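Local coordinates for 11R-lipoxygenase (Gersemia fruticosa, PDB 3VF1), which probably catalyses the insertion of molecular oxygen into polyunsaturated fatty acids at a single non-heme iron, under the control of calcium, at residues E230-L235 with V611-L616; P323-Y328 with K619-T624; L394-M399 with A576-S581; L398-T403 with F569-Q574. One frame throughout, in Å; residues are numbered along the deposited sequence.

Contact 1. Residues E230-L235 with V611-L616; sequences EDFRQL and VIMASL
Where L616 turns its side chain to F232, its backbone is tied back to the helix before it: I612 O takes two hydrogen bonds, one from L616 N at 3.1 Å and one from S615 N at the same length. The pair fixes the place from which L616 leaves the helix for the following loop, and L616 O in turn accepts from R597 NE. What then crosses between the two segments is purely apolar. One corner of the F232 ring, the atom CE2, is caught between two methyl groups that lie on opposite sides of the ring plane. M613 CE reaches F232 CE2 at 3.9 Å, and L616 CD1 reaches F232 CE2 at the same distance; both approach obliquely. M613 does not leave its backbone pointing at F232. Its chain folds back at the second and third torsions (chi2 -43°, chi3 -61°), which swings the terminal methyl round to the phenyl corner, the two side chains running past each other in opposite senses. In the lipoxygenase catalytic domain this joins a 3-10 turn in the connection after helix 208-213 to helix 609-615. Another side of that short helix leans on the long helix 369-410, where I612 rests on W370, I373, M374 and L377. H589 and W226 also meet the F232 ring, the former nearly parallel to it (planes about 15° apart), the latter more steeply inclined. Within 230-235 the chain keeps its tight winding through bonds of the i to i-3 kind, such as Q234 N to D231 O at 3.0 Å, and from this turn F232 projects toward the helix.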
loop_
_atom_site.group_PDB
_atom_site.type_symbol
_atom_site.label_atom_id
_atom_site.label_comp_id
_atom_site.label_asym_id
_atom_site.label_seq_id
_atom_site.Cartn_x
_atom_site.Cartn_y
_atom_site.Cartn_z
ATOM N N GLU A 230 7.375 27.933 14.995
ATOM C CA GLU A 230 8.321 28.004 13.887
ATOM C C GLU A 230 9.544 27.120 14.111
ATOM O O GLU A 230 10.278 26.822 13.169
ATOM C CB GLU A 230 8.763 29.450 13.658
ATOM C CG GLU A 230 7.617 30.403 13.366
ATOM C CD GLU A 230 6.730 29.915 12.237
ATOM O OE1 GLU A 230 7.004 30.261 11.069
ATOM O OE2 GLU A 230 5.757 29.181 12.517
ATOM N N ASP A 231 9.762 26.698 15.354
ATOM C CA ASP A 231 10.934 25.892 15.685
ATOM C C ASP A 231 10.819 24.452 15.188
ATOM O O ASP A 231 11.812 23.723 15.156
ATOM C CB ASP A 231 11.185 25.903 17.194
ATOM C CG ASP A 231 11.816 27.200 17.671
ATOM O OD1 ASP A 231 12.397 27.927 16.839
ATOM O OD2 ASP A 231 11.737 27.488 18.883
ATOM N N PHE A 232 9.616 24.039 14.805
ATOM C CA PHE A 232 9.427 22.709 14.239
ATOM C C PHE A 232 10.209 22.550 12.935
ATOM O O PHE A 232 10.504 21.433 12.513
ATOM C CB PHE A 232 7.943 22.421 14.003
ATOM C CG PHE A 232 7.213 21.962 15.235
ATOM C CD1 PHE A 232 7.415 20.687 15.739
ATOM C CD2 PHE A 232 6.321 22.799 15.884
ATOM C CE1 PHE A 232 6.747 20.258 16.871
ATOM C CE2 PHE A 232 5.648 22.374 17.015
ATOM C CZ PHE A 232 5.862 21.103 17.510
ATOM N N ARG A 233 10.547 23.672 12.306
ATOM C CA ARG A 233 11.332 23.656 11.075
ATOM C C ARG A 233 12.752 23.142 11.316
ATOM O O ARG A 233 13.474 22.832 10.367
ATOM C CB ARG A 233 11.385 25.059 10.462
ATOM C CG ARG A 233 10.035 25.580 9.993
ATOM C CD ARG A 233 10.005 27.100 9.945
ATOM N NE ARG A 233 10.561 27.644 8.707
ATOM C CZ ARG A 233 9.843 28.141 7.698
ATOM N NH1 ARG A 233 8.517 28.177 7.754
ATOM N NH2 ARG A 233 10.455 28.610 6.621
ATOM N N GLN A 234 13.148 23.053 12.582
ATOM C CA GLN A 234 14.471 22.549 12.936
ATOM C C GLN A 234 14.611 21.069 12.598
ATOM O O GLN A 234 15.722 20.568 12.419
ATOM C CB GLN A 234 14.740 22.751 14.428
ATOM C CG GLN A 234 14.857 24.203 14.855
ATOM C CD GLN A 234 15.109 24.350 16.342
ATOM O OE1 GLN A 234 15.472 23.387 17.020
ATOM N NE2 GLN A 234 14.918 25.558 16.860
ATOM N N LEU A 235 13.483 20.372 12.512
ATOM C CA LEU A 235 13.490 18.935 12.270
ATOM C C LEU A 235 13.820 18.602 10.819
ATOM O O LEU A 235 14.119 17.453 10.493
ATOM C CB LEU A 235 12.140 18.327 12.653
ATOM C CG LEU A 235 11.739 18.507 14.118
ATOM C CD1 LEU A 235 10.418 17.820 14.408
ATOM C CD2 LEU A 235 12.829 17.982 15.037
ATOM N N VAL A 611 0.414 28.246 25.320
ATOM C CA VAL A 611 -0.546 27.209 25.678
ATOM C C VAL A 611 -0.557 26.129 24.609
ATOM O O VAL A 611 -0.587 24.935 24.911
ATOM C CB VAL A 611 -1.971 27.775 25.821
ATOM C CG1 VAL A 611 -2.992 26.644 25.911
ATOM C CG2 VAL A 611 -2.063 28.682 27.038
ATOM N N ILE A 612 -0.531 26.563 23.353
ATOM C CA ILE A 612 -0.534 25.646 22.222
ATOM C C ILE A 612 0.732 24.794 22.200
ATOM O O ILE A 612 0.671 23.598 21.924
ATOM C CB ILE A 612 -0.688 26.412 20.893
ATOM C CG1 ILE A 612 -2.143 26.857 20.724
ATOM C CG2 ILE A 612 -0.268 25.543 19.718
ATOM C CD1 ILE A 612 -2.381 27.792 19.555
ATOM N N MET A 613 1.873 25.407 22.499
ATOM C CA MET A 613 3.141 24.682 22.528
ATOM C C MET A 613 3.141 23.604 23.607
ATOM O O MET A 613 3.899 22.638 23.526
ATOM C CB MET A 613 4.311 25.640 22.768
ATOM C CG MET A 613 4.474 26.718 21.708
ATOM S SD MET A 613 4.261 26.101 20.029
ATOM C CE MET A 613 5.587 24.902 19.940
ATOM N N ALA A 614 2.294 23.772 24.619
ATOM C CA ALA A 614 2.227 22.817 25.720
ATOM C C ALA A 614 1.394 21.596 25.344
ATOM O O ALA A 614 1.552 20.523 25.932
ATOM C CB ALA A 614 1.660 23.483 26.964
ATOM N N SER A 615 0.505 21.763 24.368
ATOM C CA SER A 615 -0.318 20.659 23.884
ATOM C C SER A 615 0.416 19.856 22.818
ATOM O O SER A 615 0.389 18.626 22.828
ATOM C CB SER A 615 -1.640 21.180 23.321
ATOM O OG SER A 615 -2.530 21.539 24.361
ATOM N N LEU A 616 1.070 20.556 21.900
ATOM C CA LEU A 616 1.769 19.900 20.803
ATOM C C LEU A 616 2.900 19.020 21.322
ATOM O O LEU A 616 3.386 19.201 22.439
ATOM C CB LEU A 616 2.311 20.936 19.815
ATOM C CG LEU A 616 1.253 21.772 19.090
ATOM C CD1 LEU A 616 1.909 22.747 18.124
ATOM C CD2 LEU A 616 0.259 20.880 18.360
#

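Contact 2. Residues P323-Y328 with K619-T624; sequences PEDKRY and KHQAVT
Polar groups, largely buried, that come close without bonding make up this contact, in which D325 and R327, in and just after the second strand of a short beta hairpin, face Q621 in the first turn of helix 619-632. The approach is loose. D325 OD1 stands 4.0 Å from Q621 NE2, too far for a hydrogen bond, and the two side chains come from opposite directions with carboxylate and amide planes 33° apart. R327 NE lies 4.4 Å from the same Q621 NE2. The firm bonds are within the hairpin segment. R327 takes hold of D325 side-on, with R327 NE on D325 OD1 at 3.2 Å and R327 NH2 on D325 OD2 at 2.9 Å. Neither bond is flat: the first nitrogen sits above the carboxylate plane, and the second arrives on the syn side but well out of it. The carboxylate can meet the arginine because CG of D325 is anti to the backbone N (chi1 -162°). R327 NH1 is occupied separately, by the carbonyls of D447 and L450, so the guanidinium ties the hairpin to the end of helix 445-449. An alanine at D325 would probably leave R327 NE and NH2 without their anion, the guanidinium then held through NH1 alone of the bonds described, and open a gap beside the amide of Q621. On the helix side, Q621 N is bonded to N618 OD1, and the Q621 side chain stretches out beyond CG to the ion pair. D325 on strand 325-326 and R327 just beyond it, two residues on and on the same side, belong to a two-stranded antiparallel hairpin, 321-322 with 325-326.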
loop_
_atom_site.group_PDB
_atom_site.type_symbol
_atom_site.label_atom_id
_atom_site.label_comp_id
_atom_site.label_asym_id
_atom_site.label_seq_id
_atom_site.Cartn_x
_atom_site.Cartn_y
_atom_site.Cartn_z
ATOM N N PRO A 323 1.991 7.301 34.042
ATOM C CA PRO A 323 2.476 8.382 34.905
ATOM C C PRO A 323 3.375 9.374 34.170
ATOM O O PRO A 323 3.284 10.576 34.414
ATOM C CB PRO A 323 3.272 7.640 35.981
ATOM C CG PRO A 323 2.672 6.280 36.027
ATOM C CD PRO A 323 2.259 5.970 34.618
ATOM N N GLU A 324 4.226 8.874 33.279
ATOM C CA GLU A 324 5.220 9.711 32.613
ATOM C C GLU A 324 4.817 10.124 31.198
ATOM O O GLU A 324 5.510 10.917 30.561
ATOM C CB GLU A 324 6.563 8.981 32.559
ATOM C CG GLU A 324 7.179 8.714 33.922
ATOM C CD GLU A 324 7.556 9.988 34.651
ATOM O OE1 GLU A 324 7.594 11.057 34.006
ATOM O OE2 GLU A 324 7.812 9.920 35.872
ATOM N N ASP A 325 3.703 9.591 30.706
ATOM C CA ASP A 325 3.269 9.880 29.343
ATOM C C ASP A 325 1.751 9.821 29.224
ATOM O O ASP A 325 1.162 8.741 29.205
ATOM C CB ASP A 325 3.910 8.891 28.365
ATOM C CG ASP A 325 3.872 9.380 26.930
ATOM O OD1 ASP A 325 3.058 10.277 26.624
ATOM O OD2 ASP A 325 4.657 8.864 26.105
ATOM N N LYS A 326 1.125 10.991 29.147
ATOM C CA LYS A 326 -0.321 11.079 28.987
ATOM C C LYS A 326 -0.661 11.830 27.706
ATOM O O LYS A 326 -0.161 12.931 27.469
ATOM C CB LYS A 326 -0.955 11.786 30.186
ATOM C CG LYS A 326 -0.733 11.079 31.510
ATOM C CD LYS A 326 -1.596 11.679 32.610
ATOM C CE LYS A 326 -1.408 10.949 33.931
ATOM N NZ LYS A 326 -0.033 11.119 34.483
ATOM N N ARG A 327 -1.513 11.229 26.885
ATOM C CA ARG A 327 -1.905 11.830 25.618
ATOM C C ARG A 327 -3.421 11.932 25.534
ATOM O O ARG A 327 -4.142 11.213 26.228
ATOM C CB ARG A 327 -1.358 11.009 24.452
ATOM C CG ARG A 327 0.144 10.808 24.516
ATOM C CD ARG A 327 0.627 9.801 23.492
ATOM N NE ARG A 327 2.023 9.442 23.715
ATOM C CZ ARG A 327 2.669 8.495 23.044
ATOM N NH1 ARG A 327 2.049 7.802 22.100
ATOM N NH2 ARG A 327 3.939 8.240 23.321
ATOM N N TYR A 328 -3.900 12.828 24.681
ATOM C CA TYR A 328 -5.327 13.092 24.587
ATOM C C TYR A 328 -5.793 13.162 23.142
ATOM O O TYR A 328 -5.006 13.419 22.231
ATOM C CB TYR A 328 -5.660 14.405 25.296
ATOM C CG TYR A 328 -5.222 14.439 26.740
ATOM C CD1 TYR A 328 -3.923 14.790 27.081
ATOM C CD2 TYR A 328 -6.104 14.116 27.762
ATOM C CE1 TYR A 328 -3.516 14.819 28.400
ATOM C CE2 TYR A 328 -5.705 14.144 29.084
ATOM C CZ TYR A 328 -4.409 14.495 29.397
ATOM O OH TYR A 328 -4.005 14.523 30.711
ATOM N N LYS A 619 9.895 17.750 22.138
ATOM C CA LYS A 619 10.996 17.629 21.190
ATOM C C LYS A 619 11.291 16.178 20.810
ATOM O O LYS A 619 11.383 15.853 19.628
ATOM C CB LYS A 619 12.250 18.314 21.740
ATOM C CG LYS A 619 12.061 19.808 21.960
ATOM C CD LYS A 619 13.383 20.542 22.091
ATOM C CE LYS A 619 13.164 22.037 22.253
ATOM N NZ LYS A 619 14.449 22.788 22.305
ATOM N N HIS A 620 11.432 15.308 21.804
ATOM C CA HIS A 620 11.712 13.900 21.540
ATOM C C HIS A 620 10.614 13.260 20.698
ATOM O O HIS A 620 10.894 12.506 19.766
ATOM C CB HIS A 620 11.867 13.125 22.849
ATOM C CG HIS A 620 11.996 11.646 22.660
ATOM N ND1 HIS A 620 13.197 11.033 22.378
ATOM C CD2 HIS A 620 11.071 10.656 22.707
ATOM C CE1 HIS A 620 13.010 9.730 22.264
ATOM N NE2 HIS A 620 11.728 9.476 22.459
ATOM N N GLN A 621 9.364 13.566 21.030
ATOM C CA GLN A 621 8.218 12.986 20.338
ATOM C C GLN A 621 8.178 13.423 18.878
ATOM O O GLN A 621 7.880 12.623 17.989
ATOM C CB GLN A 621 6.915 13.389 21.031
ATOM C CG GLN A 621 6.716 12.767 22.404
ATOM C CD GLN A 621 5.551 13.383 23.156
ATOM O OE1 GLN A 621 5.161 14.520 22.888
ATOM N NE2 GLN A 621 4.988 12.633 24.097
ATOM N N ALA A 622 8.482 14.695 18.636
ATOM C CA ALA A 622 8.427 15.251 17.290
ATOM C C ALA A 622 9.503 14.638 16.397
ATOM O O ALA A 622 9.258 14.353 15.226
ATOM C CB ALA A 622 8.571 16.760 17.336
ATOM N N VAL A 623 10.694 14.435 16.951
ATOM C CA VAL A 623 11.780 13.813 16.201
ATOM C C VAL A 623 11.427 12.367 15.870
ATOM O O VAL A 623 11.724 11.879 14.779
ATOM C CB VAL A 623 13.106 13.835 16.985
ATOM C CG1 VAL A 623 14.186 13.077 16.226
ATOM C CG2 VAL A 623 13.548 15.265 17.248
ATOM N N THR A 624 10.793 11.685 16.818
ATOM C CA THR A 624 10.390 10.299 16.617
ATOM C C THR A 624 9.487 10.178 15.397
ATOM O O THR A 624 9.623 9.245 14.605
ATOM C CB THR A 624 9.655 9.733 17.848
ATOM O OG1 THR A 624 10.577 9.588 18.935
ATOM C CG2 THR A 624 9.036 8.375 17.530
#

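Contact 3. Residues L394-M399 with A576-S581; sequences LRCHLM and AAVNFS. With FE2 (Fe (II) ion), chain E.
Two helices, 369-410 and 557-579, pass with C396 and V578 as the nearest residues, their CA atoms 9.1 Å apart. The first is locally widened: a pi-type turn spans 394-398, and M399 N bonds back to L394 O at 2.9 Å, a step of five residues. Direct contact between the side chains is slight, C396 SG lying 4.2 Å from V578 CG2. The real connection runs through the iron. H397 NE2 binds the metal at 2.2 Å and N579 OD1 binds it at 2.3 Å, and the two ligand atoms lie roughly across it from each other. N579 OD1 sits near the imidazole plane, at the ring edge. With chi1 at -169° the N579 side chain extends away from its backbone nitrogen, carrying the amide out to the metal, and its ND2 hangs 3.8 Å above the centre of the F580 ring; the polar end of this amide has its main partner in L632, outside both segments. A hydrogen bond between V578 O and H387 NE2 also ties the helices together. A water at 2.4 Å from the iron, H392 and H575 through their NE2 atoms, and the terminal carboxylate of I698 through OXT bring the ligands to six. Three histidines, an asparagine and the C-terminal isoleucine form the characteristic non-heme iron centre of a lipoxygenase.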
loop_
_atom_site.group_PDB
_atom_site.type_symbol
_atom_site.label_atom_id
_atom_site.label_comp_id
_atom_site.label_asym_id
_atom_site.label_seq_id
_atom_site.Cartn_x
_atom_site.Cartn_y
_atom_site.Cartn_z
ATOM N N LEU A 394 -4.477 -0.309 7.914
ATOM C CA LEU A 394 -5.578 -1.247 7.713
ATOM C C LEU A 394 -5.994 -1.356 6.248
ATOM O O LEU A 394 -5.917 -2.431 5.650
ATOM C CB LEU A 394 -6.795 -0.852 8.550
ATOM C CG LEU A 394 -8.027 -1.728 8.300
ATOM C CD1 LEU A 394 -7.724 -3.186 8.622
ATOM C CD2 LEU A 394 -9.226 -1.240 9.100
ATOM N N ARG A 395 -6.431 -0.242 5.672
ATOM C CA ARG A 395 -7.092 -0.267 4.372
ATOM C C ARG A 395 -6.146 -0.493 3.191
ATOM O O ARG A 395 -6.601 -0.737 2.074
ATOM C CB ARG A 395 -7.908 1.014 4.172
ATOM C CG ARG A 395 -9.155 1.077 5.039
ATOM C CD ARG A 395 -10.003 2.304 4.736
ATOM N NE ARG A 395 -10.515 2.304 3.367
ATOM C CZ ARG A 395 -11.586 1.626 2.960
ATOM N NH1 ARG A 395 -12.273 0.871 3.809
ATOM N NH2 ARG A 395 -11.970 1.697 1.693
ATOM N N CYS A 396 -4.841 -0.412 3.428
ATOM C CA CYS A 396 -3.865 -0.727 2.386
ATOM C C CYS A 396 -3.057 -1.971 2.742
ATOM O O CYS A 396 -3.157 -2.997 2.069
ATOM C CB CYS A 396 -2.917 0.451 2.131
ATOM S SG CYS A 396 -3.668 1.873 1.306
ATOM N N HIS A 397 -2.258 -1.877 3.798
ATOM C CA HIS A 397 -1.364 -2.967 4.175
ATOM C C HIS A 397 -2.122 -4.251 4.519
ATOM O O HIS A 397 -1.936 -5.278 3.866
ATOM C CB HIS A 397 -0.470 -2.550 5.348
ATOM C CG HIS A 397 0.664 -1.653 4.956
ATOM N ND1 HIS A 397 1.981 -2.054 5.014
ATOM C CD2 HIS A 397 0.678 -0.379 4.497
ATOM C CE1 HIS A 397 2.759 -1.064 4.611
ATOM N NE2 HIS A 397 1.992 -0.037 4.291
ATOM N N LEU A 398 -2.972 -4.195 5.539
ATOM C CA LEU A 398 -3.615 -5.397 6.061
ATOM C C LEU A 398 -4.714 -5.950 5.149
ATOM O O LEU A 398 -4.856 -7.164 5.015
ATOM C CB LEU A 398 -4.179 -5.133 7.460
ATOM C CG LEU A 398 -3.148 -4.693 8.506
ATOM C CD1 LEU A 398 -3.788 -4.592 9.882
ATOM C CD2 LEU A 398 -1.958 -5.641 8.539
ATOM N N MET A 399 -5.486 -5.070 4.522
ATOM C CA MET A 399 -6.596 -5.506 3.675
ATOM C C MET A 399 -6.124 -6.143 2.367
ATOM O O MET A 399 -6.868 -6.891 1.733
ATOM C CB MET A 399 -7.535 -4.334 3.374
ATOM C CG MET A 399 -8.485 -3.992 4.516
ATOM S SD MET A 399 -9.745 -5.258 4.789
ATOM C CE MET A 399 -10.781 -5.044 3.342
ATOM N N ALA A 576 0.411 4.648 -2.493
ATOM C CA ALA A 576 1.337 5.722 -2.826
ATOM C C ALA A 576 0.790 7.071 -2.378
ATOM O O ALA A 576 1.524 7.905 -1.847
ATOM C CB ALA A 576 1.613 5.741 -4.324
ATOM N N ALA A 577 -0.505 7.278 -2.591
ATOM C CA ALA A 577 -1.136 8.561 -2.302
ATOM C C ALA A 577 -1.148 8.866 -0.807
ATOM O O ALA A 577 -0.971 10.012 -0.400
ATOM C CB ALA A 577 -2.553 8.585 -2.858
ATOM N N VAL A 578 -1.354 7.834 0.006
ATOM C CA VAL A 578 -1.483 8.014 1.447
ATOM C C VAL A 578 -0.206 7.655 2.206
ATOM O O VAL A 578 -0.174 7.730 3.430
ATOM C CB VAL A 578 -2.632 7.160 2.017
ATOM C CG1 VAL A 578 -3.888 7.318 1.167
ATOM C CG2 VAL A 578 -2.223 5.696 2.100
ATOM N N ASN A 579 0.842 7.264 1.487
ATOM C CA ASN A 579 2.084 6.843 2.130
ATOM C C ASN A 579 3.252 7.789 1.848
ATOM O O ASN A 579 3.839 8.350 2.771
ATOM C CB ASN A 579 2.447 5.420 1.697
ATOM C CG ASN A 579 3.575 4.824 2.522
ATOM O OD1 ASN A 579 3.347 3.990 3.404
ATOM N ND2 ASN A 579 4.799 5.237 2.229
ATOM N N PHE A 580 3.583 7.970 0.574
ATOM C CA PHE A 580 4.761 8.751 0.202
ATOM C C PHE A 580 4.506 10.254 0.251
ATOM O O PHE A 580 5.414 11.053 0.016
ATOM C CB PHE A 580 5.261 8.333 -1.183
ATOM C CG PHE A 580 5.732 6.911 -1.241
ATOM C CD1 PHE A 580 6.956 6.552 -0.705
ATOM C CD2 PHE A 580 4.947 5.932 -1.820
ATOM C CE1 PHE A 580 7.390 5.242 -0.748
ATOM C CE2 PHE A 580 5.373 4.619 -1.867
ATOM C CZ PHE A 580 6.597 4.273 -1.329
ATOM N N SER A 581 3.270 10.631 0.561
ATOM C CA SER A 581 2.917 12.032 0.749
ATOM C C SER A 581 3.053 12.434 2.216
ATOM O O SER A 581 2.760 13.572 2.585
ATOM C CB SER A 581 1.481 12.270 0.291
ATOM O OG SER A 581 0.580 11.466 1.033
HETATM FE FE FE2 E . 3.013 1.760 3.671
HETATM O O HOH W 1 4.776 2.607 4.968
#

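Contact 4. Residues L398-T403 with F569-Q574; sequences LMMEPT and FTCSCQ
M400 lies across T570, the two side chains meeting at a slant, while its first side-chain carbons press on C571. The tightest point is M400 CG against T570 CG2, at 3.4 Å. Further out the sulfur follows: M400 SD is 3.7 Å from T570 CB and equally far from T570 CG2. At roughly a right angle to this, C571 SG packs 3.8 Å from M400 CG. Chi1 (-72°) puts CG, anti to the carbonyl carbon, against both neighbours; the bend at chi2 (-58°) then lays the sulfur over the threonine. T570 offers its methyl while its hydroxyl is turned back to V566 O on its own helix. The backbones come close here, with the CA atoms of M400 and C571 only 7.0 Å apart. These are helices 369-410 and 557-579, the two that carry the iron histidines at the heart of the lipoxygenase catalytic domain, and both depart from regular winding at this place. The first is kinked at P402, whose nitrogen has no hydrogen to give. The second has a pi-type turn at 570-574, with Q574 N bonding to F569 O at 3.0 Å. An alanine in place of M400 would probably leave the T570 methyl without the CG and sulfur that cover it, and C571 SG with only a distant CB, opening a gap between the helices. Beside the kink M400 O is gripped twice by one residue, by T403 OG1 at 2.8 Å in the carbonyl plane and by T403 N at 3.2 Å.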
loop_
_atom_site.group_PDB
_atom_site.type_symbol
_atom_site.label_atom_id
_atom_site.label_comp_id
_atom_site.label_asym_id
_atom_site.label_seq_id
_atom_site.Cartn_x
_atom_site.Cartn_y
_atom_site.Cartn_z
ATOM N N LEU A 398 -2.972 -4.195 5.539
ATOM C CA LEU A 398 -3.615 -5.397 6.061
ATOM C C LEU A 398 -4.714 -5.950 5.149
ATOM O O LEU A 398 -4.856 -7.164 5.015
ATOM C CB LEU A 398 -4.179 -5.133 7.460
ATOM C CG LEU A 398 -3.148 -4.693 8.506
ATOM C CD1 LEU A 398 -3.788 -4.592 9.882
ATOM C CD2 LEU A 398 -1.958 -5.641 8.539
ATOM N N MET A 399 -5.486 -5.070 4.522
ATOM C CA MET A 399 -6.596 -5.506 3.675
ATOM C C MET A 399 -6.124 -6.143 2.367
ATOM O O MET A 399 -6.868 -6.891 1.733
ATOM C CB MET A 399 -7.535 -4.334 3.374
ATOM C CG MET A 399 -8.485 -3.992 4.516
ATOM S SD MET A 399 -9.745 -5.258 4.789
ATOM C CE MET A 399 -10.781 -5.044 3.342
ATOM N N MET A 400 -4.891 -5.855 1.964
ATOM C CA MET A 400 -4.366 -6.385 0.708
ATOM C C MET A 400 -3.539 -7.655 0.898
ATOM O O MET A 400 -3.330 -8.404 -0.054
ATOM C CB MET A 400 -3.515 -5.330 -0.006
ATOM C CG MET A 400 -4.311 -4.190 -0.623
ATOM S SD MET A 400 -5.529 -4.751 -1.825
ATOM C CE MET A 400 -7.034 -4.649 -0.861
ATOM N N GLU A 401 -3.073 -7.904 2.116
ATOM C CA GLU A 401 -2.205 -9.051 2.370
ATOM C C GLU A 401 -2.869 -10.385 2.009
ATOM O O GLU A 401 -2.227 -11.260 1.428
ATOM C CB GLU A 401 -1.745 -9.074 3.829
ATOM C CG GLU A 401 -0.712 -10.150 4.125
ATOM C CD GLU A 401 -0.299 -10.181 5.582
ATOM O OE1 GLU A 401 -0.623 -9.223 6.319
ATOM O OE2 GLU A 401 0.350 -11.166 5.992
ATOM N N PRO A 402 -4.156 -10.545 2.355
ATOM C CA PRO A 402 -4.862 -11.802 2.077
ATOM C C PRO A 402 -4.774 -12.248 0.617
ATOM O O PRO A 402 -4.758 -13.449 0.354
ATOM C CB PRO A 402 -6.309 -11.474 2.445
ATOM C CG PRO A 402 -6.196 -10.413 3.475
ATOM C CD PRO A 402 -5.011 -9.588 3.077
ATOM N N THR A 403 -4.717 -11.300 -0.316
ATOM C CA THR A 403 -4.665 -11.642 -1.734
ATOM C C THR A 403 -3.312 -12.247 -2.087
ATOM O O THR A 403 -3.216 -13.084 -2.984
ATOM C CB THR A 403 -4.924 -10.420 -2.641
ATOM O OG1 THR A 403 -3.826 -9.505 -2.554
ATOM C CG2 THR A 403 -6.221 -9.717 -2.249
ATOM N N PHE A 569 -4.987 -1.425 -7.956
ATOM C CA PHE A 569 -5.092 -0.002 -7.661
ATOM C C PHE A 569 -4.680 0.306 -6.226
ATOM O O PHE A 569 -3.992 1.290 -5.971
ATOM C CB PHE A 569 -6.520 0.486 -7.900
ATOM C CG PHE A 569 -6.732 1.927 -7.539
ATOM C CD1 PHE A 569 -6.509 2.928 -8.471
ATOM C CD2 PHE A 569 -7.151 2.282 -6.268
ATOM C CE1 PHE A 569 -6.700 4.254 -8.143
ATOM C CE2 PHE A 569 -7.345 3.611 -5.934
ATOM C CZ PHE A 569 -7.120 4.597 -6.872
ATOM N N THR A 570 -5.102 -0.540 -5.291
ATOM C CA THR A 570 -4.830 -0.316 -3.875
ATOM C C THR A 570 -3.364 -0.570 -3.532
ATOM O O THR A 570 -2.776 0.145 -2.717
ATOM C CB THR A 570 -5.715 -1.207 -2.982
ATOM O OG1 THR A 570 -7.091 -0.863 -3.176
ATOM C CG2 THR A 570 -5.358 -1.026 -1.513
ATOM N N CYS A 571 -2.776 -1.589 -4.151
ATOM C CA CYS A 571 -1.389 -1.947 -3.875
ATOM C C CYS A 571 -0.414 -0.934 -4.472
ATOM O O CYS A 571 0.714 -0.795 -3.994
ATOM C CB CYS A 571 -1.076 -3.341 -4.419
ATOM S SG CYS A 571 -1.924 -4.689 -3.567
ATOM N N SER A 572 -0.845 -0.232 -5.515
ATOM C CA SER A 572 0.021 0.728 -6.189
ATOM C C SER A 572 -0.361 2.177 -5.886
ATOM O O SER A 572 0.339 2.864 -5.142
ATOM C CB SER A 572 0.019 0.483 -7.704
ATOM O OG SER A 572 -1.282 0.603 -8.251
ATOM N N CYS A 573 -1.471 2.631 -6.459
ATOM C CA CYS A 573 -1.851 4.041 -6.395
ATOM C C CYS A 573 -2.279 4.487 -4.997
ATOM O O CYS A 573 -1.696 5.413 -4.432
ATOM C CB CYS A 573 -2.971 4.327 -7.396
ATOM S SG CYS A 573 -2.490 4.091 -9.113
ATOM N N GLN A 574 -3.296 3.834 -4.444
ATOM C CA GLN A 574 -3.839 4.240 -3.154
ATOM C C GLN A 574 -2.741 4.308 -2.100
ATOM O O GLN A 574 -2.613 5.309 -1.397
ATOM C CB GLN A 574 -4.936 3.279 -2.697
ATOM C CG GLN A 574 -5.652 3.718 -1.425
ATOM C CD GLN A 574 -6.423 5.018 -1.595
ATOM O OE1 GLN A 574 -6.452 5.602 -2.679
ATOM N NE2 GLN A 574 -7.052 5.475 -0.521
#

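The four contacts fall into two pairs. Contacts 3 and 4 lie near the centre of the chain, their own centres 8 Å apart, and join the same two helices; C396 SG touches Q574 CG at 3.8 Å. The side chain of T570, in contact 4, is about 10 Å from the bound Fe (II) ion of contact 3. Contacts 1 and 2 lie about 31 and 28 Å from the chain centre, 13 Å from each other between centres, and touch directly, L235 CD1 meeting A622 CB at 3.6 Å. The nearest atoms of contacts 2 and 3 are about 13 Å apart. In sequence, contacts 3 and 4 are nested inside the loops that contacts 1 and 2 close.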